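Local coordinates for protein octaprenyl-diphosphate synthase (Bacteroides thetaiotaomicron, PDB 3RMG) that probably acts as a magnesium-dependent prenyltransferase of the FPP/GGPP synthase family, building isoprenoid diphosphate chains, at residues 204-209 with 315-320. Sequence-based numbering, arbitrary orientation.
Sequences EYIGIC and RTYLDY
Ile206 and Leu318 mark where two helices running the same way come together, the short segments 204-209 and 315-320 inclined by 24° with their axes 10.9 Å apart and the CA atoms of this pair at 7.0 Å. At that separation the backbones do not meet, no hydrogen bond crosses, and the contact rests on four buried side chains. The CB of Ile206 is directed toward the neighbouring helix, and its two branches go to two partners. Its CG1 lies 4.0 Å from CD2 of Leu318, whose side chain crosses that of the isoleucine at a slant. Because Leu318 carries CG anti to its own backbone N (chi1 -172°), the isobutyl group extends across the gap although the CB itself sets off to the flank. The other methyl of the leucine, CD1, reaches toward Cys209, three residues on from Ile206, and sits a looser 4.4 Å from its SG. The fork of Leu318 is thereby shared between Ile206 and Cys209, about one turn apart.

The second branch of Ile206 meets an aromatic edge: CG2 is 4.0 Å from CE2 of Tyr317 and lies in the plane of the ring, so the isoleucine borders the ring without covering a face. The phenol continues past this apolar contact, and its OH is hydrogen-bonded to the backbone O of Met50, which gives the polar end of this buried side chain a partner. Phe178 of helix 174-188 touches both Ile206 and Tyr317, while helix 283-302 borders the other flank, with Ala298 against Leu318 and Tyr294 against Cys209. The arrangement is apolar helix-to-helix packing in the all-alpha isoprenoid synthase fold, joining helix 193-217 to the C-terminal helix 309-323.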
loop_
_atom_site.group_PDB
_atom_site.type_symbol
_atom_site.label_atom_id
_atom_site.label_comp_id
_atom_site.label_asym_id
_atom_site.label_seq_id
_atom_site.Cartn_x
_atom_site.Cartn_y
_atom_site.Cartn_z
ATOM N N GLU A 204 -4.415 -2.226 23.530
ATOM C CA GLU A 204 -5.441 -1.249 23.235
ATOM C C GLU A 204 -5.506 -0.230 24.368
ATOM O O GLU A 204 -5.571 0.967 24.112
ATOM C CB GLU A 204 -6.807 -1.896 23.006
ATOM C CG GLU A 204 -7.930 -0.872 22.866
ATOM C CD GLU A 204 -9.235 -1.512 22.433
ATOM O OE1 GLU A 204 -10.167 -1.593 23.264
ATOM O OE2 GLU A 204 -9.310 -1.956 21.269
ATOM N N TYR A 205 -5.517 -0.691 25.618
ATOM C CA TYR A 205 -5.559 0.264 26.721
ATOM C C TYR A 205 -4.380 1.225 26.634
ATOM O O TYR A 205 -4.524 2.434 26.861
ATOM C CB TYR A 205 -5.541 -0.428 28.083
ATOM C CG TYR A 205 -6.850 -1.072 28.464
ATOM C CD1 TYR A 205 -6.891 -2.118 29.370
ATOM C CD2 TYR A 205 -8.050 -0.653 27.896
ATOM C CE1 TYR A 205 -8.098 -2.715 29.733
ATOM C CE2 TYR A 205 -9.251 -1.246 28.251
ATOM C CZ TYR A 205 -9.263 -2.270 29.179
ATOM O OH TYR A 205 -10.450 -2.865 29.540
ATOM N N ILE A 206 -3.211 0.678 26.317
ATOM C CA ILE A 206 -1.991 1.479 26.241
ATOM C C ILE A 206 -2.064 2.513 25.112
ATOM O O ILE A 206 -1.713 3.701 25.301
ATOM C CB ILE A 206 -0.756 0.571 26.072
ATOM C CG1 ILE A 206 -0.486 -0.183 27.390
ATOM C CG2 ILE A 206 0.456 1.382 25.623
ATOM C CD1 ILE A 206 0.561 -1.264 27.276
ATOM N N GLY A 207 -2.536 2.058 23.949
ATOM C CA GLY A 207 -2.749 2.922 22.797
ATOM C C GLY A 207 -3.721 4.057 23.103
ATOM O O GLY A 207 -3.545 5.175 22.628
ATOM N N ILE A 208 -4.754 3.783 23.898
ATOM C CA ILE A 208 -5.691 4.842 24.280
ATOM C C ILE A 208 -5.061 5.882 25.222
ATOM O O ILE A 208 -5.253 7.083 25.025
ATOM C CB ILE A 208 -6.990 4.284 24.894
ATOM C CG1 ILE A 208 -7.764 3.480 23.847
ATOM C CG2 ILE A 208 -7.871 5.423 25.397
ATOM C CD1 ILE A 208 -9.015 2.762 24.418
ATOM N N CYS A 209 -4.312 5.441 26.236
ATOM C CA CYS A 209 -3.588 6.398 27.090
ATOM C C CYS A 209 -2.650 7.255 26.229
ATOM O O CYS A 209 -2.582 8.474 26.366
ATOM C CB CYS A 209 -2.752 5.679 28.144
ATOM S SG CYS A 209 -3.687 4.785 29.375
ATOM N N ARG A 315 4.961 -2.102 33.546
ATOM C CA ARG A 315 4.390 -1.100 34.418
ATOM C C ARG A 315 5.149 0.223 34.282
ATOM O O ARG A 315 4.530 1.271 34.215
ATOM C CB ARG A 315 4.327 -1.568 35.873
ATOM C CG ARG A 315 3.406 -2.757 36.067
ATOM C CD ARG A 315 3.006 -2.957 37.514
ATOM N NE ARG A 315 4.143 -2.941 38.432
ATOM C CZ ARG A 315 4.976 -3.963 38.631
ATOM N NH1 ARG A 315 5.959 -3.849 39.514
ATOM N NH2 ARG A 315 4.834 -5.094 37.951
ATOM N N THR A 316 6.478 0.169 34.221
ATOM C CA THR A 316 7.293 1.374 34.057
ATOM C C THR A 316 7.064 2.014 32.682
ATOM O O THR A 316 6.963 3.221 32.557
ATOM C CB THR A 316 8.806 1.080 34.225
ATOM O OG1 THR A 316 9.021 0.322 35.419
ATOM C CG2 THR A 316 9.602 2.373 34.316
ATOM N N TYR A 317 7.005 1.201 31.642
ATOM C CA TYR A 317 6.636 1.697 30.321
ATOM C C TYR A 317 5.330 2.505 30.403
ATOM O O TYR A 317 5.236 3.618 29.900
ATOM C CB TYR A 317 6.437 0.497 29.412
ATOM C CG TYR A 317 6.057 0.781 27.980
ATOM C CD1 TYR A 317 7.028 0.839 26.981
ATOM C CD2 TYR A 317 4.725 0.927 27.611
ATOM C CE1 TYR A 317 6.683 1.064 25.656
ATOM C CE2 TYR A 317 4.367 1.157 26.290
ATOM C CZ TYR A 317 5.347 1.220 25.320
ATOM O OH TYR A 317 4.990 1.438 24.013
ATOM N N LEU A 318 4.320 1.945 31.052
ATOM C CA LEU A 318 3.022 2.583 31.058
ATOM C C LEU A 318 3.036 3.846 31.923
ATOM O O LEU A 318 2.398 4.837 31.577
ATOM C CB LEU A 318 1.918 1.588 31.456
ATOM C CG LEU A 318 0.465 2.070 31.322
ATOM C CD1 LEU A 318 0.273 2.945 30.091
ATOM C CD2 LEU A 318 -0.503 0.904 31.279
ATOM N N ASP A 319 3.799 3.835 33.015
ATOM C CA ASP A 319 3.976 5.044 33.825
ATOM C C ASP A 319 4.657 6.147 33.026
ATOM O O ASP A 319 4.335 7.321 33.171
ATOM C CB ASP A 319 4.798 4.757 35.073
ATOM C CG ASP A 319 3.978 4.129 36.181
ATOM O OD1 ASP A 319 4.572 3.456 37.047
ATOM O OD2 ASP A 319 2.743 4.311 36.194
ATOM N N TYR A 320 5.606 5.757 32.185
ATOM C CA TYR A 320 6.403 6.700 31.418
ATOM C C TYR A 320 5.570 7.314 30.292
ATOM O O TYR A 320 5.688 8.505 29.998
ATOM C CB TYR A 320 7.621 5.981 30.855
ATOM C CG TYR A 320 8.739 6.879 30.395
ATOM C CD1 TYR A 320 9.791 7.202 31.251
ATOM C CD2 TYR A 320 8.768 7.377 29.092
ATOM C CE1 TYR A 320 10.833 8.014 30.830
ATOM C CE2 TYR A 320 9.803 8.187 28.661
ATOM C CZ TYR A 320 10.834 8.504 29.532
ATOM O OH TYR A 320 11.868 9.311 29.109
#